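Long-range contact in AgaA (Rhizobium radiobacter, PDB 6HLX), which binds the opine agropinic acid as the periplasmic binding protein of an ABC transporter that imports it: residues A[368-382]-A[392-406]. Residues are numbered along the deposited sequence; the frame is centred on the assembly and turned at random.
Sequences STGDYDFTVMGSLGE and YYYGGDKLVRTNNSP. With G9Z (agropinic acid), chain E; SO4 (sulfate ion), chain U; EDO (1,2-ethanediol), chain B.
Ser379 holds OG trans to its backbone N (chi1 -157°), and Tyr392 sets CG opposite its carbonyl carbon, beside the backbone N (chi1 -78°). These torsions bring Ser379 OG to 2.9 Å from Tyr392 OH. The contact lines the agropinic acid pocket of a family 5 solute-binding protein. It joins the end of strand 374-379, in a mixed sheet, to the loop after helix 388-393. Tyr392 OH donates to Leu380 O at 2.7 Å, from above the carbonyl plane. The sulfur of Met377 lies at the edge of the Tyr392 ring, a Met-aromatic contact; Met377 SD is 3.7 Å from Tyr392 CE2. Asn403 CB sits over the centre of one ring face. Asn403 ND2 gives a weak hydrogen bond to Ser379 OG and lies 2.9 Å from OAR of the ligand. The carboxylate of Glu382 is nearly coplanar with this amide (20°), but Glu382 OE2 and Asn403 OD1, both acceptors, do not bond to each other. Glu382 OE1 forms a salt bridge with Arg26, while a water links OE2 to Thr402 OG1 and ligand OAR. The ligand also donates directly to the backbone, through OAP to Gly378 O and OAT to Thr402 O. At the other end, Gly370 closes helix 360-369 in a Schellman motif, and Val400 CG1 packs 3.4 Å from Gly370 N. Nearby, Pro406 CG lies 3.6 Å from Tyr372 CZ, and one water accepts from Tyr372 OH and donates to Arg401 O, 2.8 Å from each.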
loop_
_atom_site.group_PDB
_atom_site.type_symbol
_atom_site.label_atom_id
_atom_site.label_comp_id
_atom_site.label_asym_id
_atom_site.label_seq_id
_atom_site.Cartn_x
_atom_site.Cartn_y
_atom_site.Cartn_z
ATOM N N SER A 368 -7.910 -5.057 -9.640
ATOM C CA SER A 368 -8.936 -5.349 -8.625
ATOM C C SER A 368 -9.819 -6.534 -8.971
ATOM O O SER A 368 -10.304 -7.185 -8.052
ATOM C CB SER A 368 -9.797 -4.111 -8.337
ATOM O OG SER A 368 -10.770 -3.907 -9.349
ATOM N N THR A 369 -10.052 -6.801 -10.273
ATOM C CA THR A 369 -10.873 -7.923 -10.742
ATOM C C THR A 369 -10.048 -9.109 -11.275
ATOM O O THR A 369 -10.632 -10.088 -11.730
ATOM C CB THR A 369 -11.906 -7.478 -11.801
ATOM O OG1 THR A 369 -11.240 -7.005 -12.974
ATOM C CG2 THR A 369 -12.906 -6.449 -11.269
ATOM N N GLY A 370 -8.716 -9.000 -11.241
ATOM C CA GLY A 370 -7.830 -10.035 -11.783
ATOM C C GLY A 370 -7.891 -10.100 -13.299
ATOM O O GLY A 370 -7.594 -11.137 -13.894
ATOM N N ASP A 371 -8.270 -8.975 -13.948
ATOM C CA ASP A 371 -8.384 -8.898 -15.403
ATOM C C ASP A 371 -7.003 -8.702 -16.053
ATOM O O ASP A 371 -6.731 -7.674 -16.681
ATOM C CB ASP A 371 -9.379 -7.802 -15.815
ATOM C CG ASP A 371 -9.680 -7.767 -17.301
ATOM O OD1 ASP A 371 -9.336 -8.758 -18.009
ATOM O OD2 ASP A 371 -10.239 -6.749 -17.764
ATOM N N TYR A 372 -6.133 -9.705 -15.897
ATOM C CA TYR A 372 -4.776 -9.669 -16.431
ATOM C C TYR A 372 -4.173 -11.068 -16.388
ATOM O O TYR A 372 -4.707 -11.918 -15.677
ATOM C CB TYR A 372 -3.908 -8.682 -15.607
ATOM C CG TYR A 372 -3.699 -9.018 -14.140
ATOM C CD1 TYR A 372 -2.651 -9.846 -13.737
ATOM C CD2 TYR A 372 -4.464 -8.407 -13.142
ATOM C CE1 TYR A 372 -2.389 -10.085 -12.388
ATOM C CE2 TYR A 372 -4.238 -8.676 -11.787
ATOM C CZ TYR A 372 -3.189 -9.506 -11.414
ATOM O OH TYR A 372 -2.891 -9.717 -10.085
ATOM N N ASP A 373 -3.044 -11.286 -17.108
ATOM C CA ASP A 373 -2.273 -12.551 -17.117
ATOM C C ASP A 373 -1.204 -12.397 -16.005
ATOM O O ASP A 373 -1.091 -13.242 -15.121
ATOM C CB ASP A 373 -1.599 -12.758 -18.483
ATOM C CG ASP A 373 -2.559 -12.927 -19.656
ATOM O OD1 ASP A 373 -3.726 -13.289 -19.419
ATOM O OD2 ASP A 373 -2.141 -12.671 -20.811
ATOM N N PHE A 374 -0.455 -11.286 -16.045
ATOM C CA PHE A 374 0.480 -10.892 -14.981
ATOM C C PHE A 374 0.634 -9.402 -14.962
ATOM O O PHE A 374 0.258 -8.737 -15.928
ATOM C CB PHE A 374 1.827 -11.646 -14.983
ATOM C CG PHE A 374 2.859 -11.433 -16.069
ATOM C CD1 PHE A 374 2.471 -11.237 -17.399
ATOM C CD2 PHE A 374 4.219 -11.603 -15.797
ATOM C CE1 PHE A 374 3.427 -11.164 -18.420
ATOM C CE2 PHE A 374 5.175 -11.529 -16.819
ATOM C CZ PHE A 374 4.770 -11.309 -18.123
ATOM N N THR A 375 1.062 -8.849 -13.817
ATOM C CA THR A 375 1.153 -7.385 -13.674
ATOM C C THR A 375 2.400 -6.978 -12.942
ATOM O O THR A 375 2.872 -7.724 -12.077
ATOM C CB THR A 375 -0.120 -6.794 -13.007
ATOM O OG1 THR A 375 -0.064 -5.353 -13.008
ATOM C CG2 THR A 375 -0.327 -7.260 -11.536
ATOM N N VAL A 376 2.971 -5.834 -13.352
ATOM C CA VAL A 376 4.107 -5.236 -12.646
ATOM C C VAL A 376 3.589 -4.866 -11.236
ATOM O O VAL A 376 2.543 -4.215 -11.083
ATOM C CB VAL A 376 4.662 -4.004 -13.396
ATOM C CG1 VAL A 376 5.660 -3.225 -12.537
ATOM C CG2 VAL A 376 5.308 -4.439 -14.718
ATOM N N MET A 377 4.344 -5.271 -10.215
ATOM C CA MET A 377 3.987 -5.028 -8.819
ATOM C C MET A 377 4.986 -4.018 -8.269
ATOM O O MET A 377 6.178 -4.296 -8.262
ATOM C CB MET A 377 4.105 -6.380 -8.036
ATOM C CG MET A 377 4.009 -6.237 -6.506
ATOM S SD MET A 377 4.068 -7.834 -5.649
ATOM C CE MET A 377 5.803 -8.396 -6.020
ATOM N N GLY A 378 4.490 -2.866 -7.837
ATOM C CA GLY A 378 5.254 -1.817 -7.163
ATOM C C GLY A 378 4.571 -1.678 -5.823
ATOM O O GLY A 378 3.469 -1.135 -5.757
ATOM N N SER A 379 5.115 -2.299 -4.762
ATOM C CA SER A 379 4.341 -2.358 -3.520
ATOM C C SER A 379 5.183 -2.576 -2.290
ATOM O O SER A 379 6.402 -2.408 -2.342
ATOM C CB SER A 379 3.241 -3.421 -3.624
ATOM O OG SER A 379 2.193 -3.142 -2.698
ATOM N N LEU A 380 4.527 -2.867 -1.162
ATOM C CA LEU A 380 5.238 -3.041 0.120
ATOM C C LEU A 380 4.316 -3.768 1.069
ATOM O O LEU A 380 3.138 -3.982 0.734
ATOM C CB LEU A 380 5.636 -1.659 0.693
ATOM C CG LEU A 380 4.703 -0.465 0.448
ATOM C CD1 LEU A 380 3.347 -0.621 1.167
ATOM C CD2 LEU A 380 5.373 0.837 0.908
ATOM N N GLY A 381 4.847 -4.200 2.204
ATOM C CA GLY A 381 4.001 -4.832 3.209
ATOM C C GLY A 381 3.059 -3.763 3.744
ATOM O O GLY A 381 3.467 -2.622 4.000
ATOM N N GLU A 382 1.779 -4.098 3.837
ATOM C CA GLU A 382 0.756 -3.095 4.234
ATOM C C GLU A 382 0.727 -2.798 5.728
ATOM O O GLU A 382 0.098 -1.834 6.156
ATOM C CB GLU A 382 -0.622 -3.519 3.726
ATOM C CG GLU A 382 -0.699 -3.618 2.200
ATOM C CD GLU A 382 -0.699 -2.299 1.430
ATOM O OE1 GLU A 382 -0.667 -1.200 2.043
ATOM O OE2 GLU A 382 -0.708 -2.386 0.183
ATOM N N TYR A 392 -0.166 -10.990 0.780
ATOM C CA TYR A 392 0.465 -11.411 -0.473
ATOM C C TYR A 392 0.268 -12.890 -0.808
ATOM O O TYR A 392 0.137 -13.233 -1.981
ATOM C CB TYR A 392 1.992 -11.121 -0.394
ATOM C CG TYR A 392 2.297 -9.661 -0.628
ATOM C CD1 TYR A 392 2.068 -8.707 0.369
ATOM C CD2 TYR A 392 2.797 -9.226 -1.847
ATOM C CE1 TYR A 392 2.268 -7.349 0.126
ATOM C CE2 TYR A 392 3.020 -7.869 -2.094
ATOM C CZ TYR A 392 2.762 -6.938 -1.100
ATOM O OH TYR A 392 2.919 -5.604 -1.384
ATOM N N TYR A 393 0.329 -13.777 0.208
ATOM C CA TYR A 393 0.407 -15.234 0.001
ATOM C C TYR A 393 -0.785 -16.091 0.375
ATOM O O TYR A 393 -0.884 -17.217 -0.123
ATOM C CB TYR A 393 1.625 -15.774 0.783
ATOM C CG TYR A 393 2.946 -15.393 0.147
ATOM C CD1 TYR A 393 3.551 -14.170 0.429
ATOM C CD2 TYR A 393 3.594 -16.257 -0.739
ATOM C CE1 TYR A 393 4.749 -13.796 -0.178
ATOM C CE2 TYR A 393 4.805 -15.905 -1.333
ATOM C CZ TYR A 393 5.369 -14.664 -1.062
ATOM O OH TYR A 393 6.561 -14.301 -1.646
ATOM N N TYR A 394 -1.623 -15.641 1.322
ATOM C CA TYR A 394 -2.713 -16.488 1.815
ATOM C C TYR A 394 -3.765 -16.765 0.735
ATOM O O TYR A 394 -3.951 -15.956 -0.169
ATOM C CB TYR A 394 -3.398 -15.797 3.004
ATOM C CG TYR A 394 -4.135 -16.762 3.908
ATOM C CD1 TYR A 394 -3.447 -17.546 4.830
ATOM C CD2 TYR A 394 -5.512 -16.927 3.811
ATOM C CE1 TYR A 394 -4.113 -18.452 5.650
ATOM C CE2 TYR A 394 -6.191 -17.838 4.626
ATOM C CZ TYR A 394 -5.488 -18.569 5.573
ATOM O OH TYR A 394 -6.136 -19.459 6.400
ATOM N N GLY A 395 -4.470 -17.876 0.877
ATOM C CA GLY A 395 -5.626 -18.174 0.049
ATOM C C GLY A 395 -6.817 -17.446 0.657
ATOM O O GLY A 395 -6.891 -16.211 0.604
ATOM N N GLY A 396 -7.706 -18.193 1.318
ATOM C CA GLY A 396 -8.870 -17.591 1.967
ATOM C C GLY A 396 -10.045 -17.346 1.037
ATOM O O GLY A 396 -10.074 -17.854 -0.093
ATOM N N ASP A 397 -11.034 -16.567 1.506
ATOM C CA ASP A 397 -12.251 -16.322 0.714
ATOM C C ASP A 397 -12.052 -15.350 -0.429
ATOM O O ASP A 397 -12.693 -15.492 -1.469
ATOM C CB ASP A 397 -13.408 -15.837 1.599
ATOM C CG ASP A 397 -14.754 -15.929 0.894
ATOM O OD1 ASP A 397 -15.300 -17.057 0.802
ATOM O OD2 ASP A 397 -15.254 -14.876 0.417
ATOM N N LYS A 398 -11.208 -14.340 -0.232
ATOM C CA LYS A 398 -10.986 -13.305 -1.256
ATOM C C LYS A 398 -9.667 -13.614 -1.974
ATOM O O LYS A 398 -8.583 -13.331 -1.447
ATOM C CB LYS A 398 -10.994 -11.915 -0.586
ATOM C CG LYS A 398 -11.029 -10.782 -1.622
ATOM C CD LYS A 398 -10.979 -9.392 -0.985
ATOM C CE LYS A 398 -10.808 -8.292 -2.023
ATOM N NZ LYS A 398 -12.015 -8.142 -2.874
ATOM N N LEU A 399 -9.773 -14.289 -3.124
ATOM C CA LEU A 399 -8.590 -14.779 -3.855
ATOM C C LEU A 399 -8.008 -13.809 -4.866
ATOM O O LEU A 399 -6.972 -14.106 -5.456
ATOM C CB LEU A 399 -8.890 -16.136 -4.526
ATOM C CG LEU A 399 -9.064 -17.318 -3.550
ATOM C CD1 LEU A 399 -9.565 -18.585 -4.282
ATOM C CD2 LEU A 399 -7.753 -17.600 -2.790
ATOM N N VAL A 400 -8.650 -12.658 -5.059
ATOM C CA VAL A 400 -8.152 -11.615 -5.967
ATOM C C VAL A 400 -7.991 -10.373 -5.103
ATOM O O VAL A 400 -8.972 -9.809 -4.647
ATOM C CB VAL A 400 -9.062 -11.375 -7.198
ATOM C CG1 VAL A 400 -8.542 -10.204 -8.036
ATOM C CG2 VAL A 400 -9.163 -12.653 -8.048
ATOM N N ARG A 401 -6.751 -10.007 -4.824
ATOM C CA ARG A 401 -6.448 -8.874 -3.944
ATOM C C ARG A 401 -5.483 -7.905 -4.620
ATOM O O ARG A 401 -4.865 -8.246 -5.628
ATOM C CB ARG A 401 -5.881 -9.371 -2.592
ATOM C CG ARG A 401 -6.786 -10.414 -1.911
ATOM C CD ARG A 401 -6.333 -10.815 -0.511
ATOM N NE ARG A 401 -5.010 -11.438 -0.477
ATOM C CZ ARG A 401 -4.794 -12.755 -0.492
ATOM N NH1 ARG A 401 -3.560 -13.230 -0.380
ATOM N NH2 ARG A 401 -5.811 -13.604 -0.630
ATOM N N THR A 402 -5.287 -6.720 -4.022
ATOM C CA THR A 402 -4.389 -5.736 -4.634
ATOM C C THR A 402 -2.919 -6.203 -4.716
ATOM O O THR A 402 -2.226 -5.779 -5.633
ATOM C CB THR A 402 -4.446 -4.394 -3.845
ATOM O OG1 THR A 402 -4.099 -4.647 -2.469
ATOM C CG2 THR A 402 -5.810 -3.691 -3.967
ATOM N N ASN A 403 -2.461 -7.071 -3.784
ATOM C CA ASN A 403 -1.051 -7.475 -3.668
ATOM C C ASN A 403 -0.753 -8.944 -3.941
ATOM O O ASN A 403 0.417 -9.317 -3.907
ATOM C CB ASN A 403 -0.526 -7.143 -2.263
ATOM C CG ASN A 403 -0.350 -5.669 -2.009
ATOM O OD1 ASN A 403 -0.592 -5.163 -0.891
ATOM N ND2 ASN A 403 0.101 -4.952 -3.029
ATOM N N ASN A 404 -1.773 -9.759 -4.176
ATOM C CA ASN A 404 -1.514 -11.200 -4.353
ATOM C C ASN A 404 -1.428 -11.642 -5.821
ATOM O O ASN A 404 -1.596 -10.835 -6.741
ATOM C CB ASN A 404 -2.550 -12.046 -3.577
ATOM C CG ASN A 404 -3.859 -12.250 -4.309
ATOM O OD1 ASN A 404 -4.325 -11.359 -5.023
ATOM N ND2 ASN A 404 -4.487 -13.426 -4.142
ATOM N N SER A 405 -1.207 -12.952 -6.017
ATOM C CA SER A 405 -1.220 -13.595 -7.327
ATOM C C SER A 405 -2.592 -14.280 -7.433
ATOM O O SER A 405 -2.848 -15.261 -6.716
ATOM C CB SER A 405 -0.072 -14.596 -7.441
ATOM O OG SER A 405 1.046 -13.817 -7.835
ATOM N N PRO A 406 -3.520 -13.685 -8.225
ATOM C CA PRO A 406 -4.902 -14.176 -8.241
ATOM C C PRO A 406 -5.059 -15.695 -8.258
ATOM O O PRO A 406 -4.401 -16.402 -9.038
ATOM C CB PRO A 406 -5.505 -13.511 -9.485
ATOM C CG PRO A 406 -4.804 -12.175 -9.544
ATOM C CD PRO A 406 -3.381 -12.468 -9.063
HETATM O OAM G9Z E . -0.481 3.809 -6.177
HETATM C CAB G9Z E . 0.488 3.493 -6.882
HETATM C CAC G9Z E . 0.860 4.214 -8.035
HETATM C CB G9Z E . 2.125 3.500 -8.601
HETATM C CA G9Z E . 2.278 2.242 -7.762
HETATM C C G9Z E . 3.607 2.126 -7.244
HETATM O O G9Z E . 3.896 2.727 -6.173
HETATM N N G9Z E . 1.214 2.372 -6.713
HETATM C CAG G9Z E . 1.053 1.423 -5.545
HETATM C CAH G9Z E . 0.316 0.158 -5.986
HETATM O OAP G9Z E . 1.150 -0.493 -6.944
HETATM C CAI G9Z E . 0.026 -0.794 -4.821
HETATM O OAQ G9Z E . -0.439 -0.021 -3.685
HETATM C CAJ G9Z E . -1.105 -1.817 -5.178
HETATM O OAR G9Z E . -1.343 -2.681 -4.052
HETATM C CAK G9Z E . -0.896 -2.654 -6.463
HETATM O OAT G9Z E . -2.126 -3.323 -6.805
HETATM C CAL G9Z E . 0.275 -3.641 -6.345
HETATM O OAS G9Z E . 0.501 -4.290 -7.616
HETATM O OXT G9Z E . 4.441 1.451 -7.906
HETATM S S SO4 U . -12.591 -13.481 -5.288
HETATM O O1 SO4 U . -12.791 -13.447 -6.766
HETATM O O2 SO4 U . -11.704 -12.394 -4.889
HETATM O O3 SO4 U . -13.892 -13.289 -4.636
HETATM O O4 SO4 U . -12.052 -14.788 -4.929
HETATM C C1 EDO B . -7.218 -16.032 -17.211
HETATM O O1 EDO B . -6.850 -16.823 -18.323
HETATM C C2 EDO B . -5.984 -15.227 -16.736
HETATM O O2 EDO B . -5.600 -14.278 -17.717
HETATM O O HOH W 1 -4.759 -8.541 -8.442
HETATM O O HOH W 2 -2.634 -2.419 -1.732
#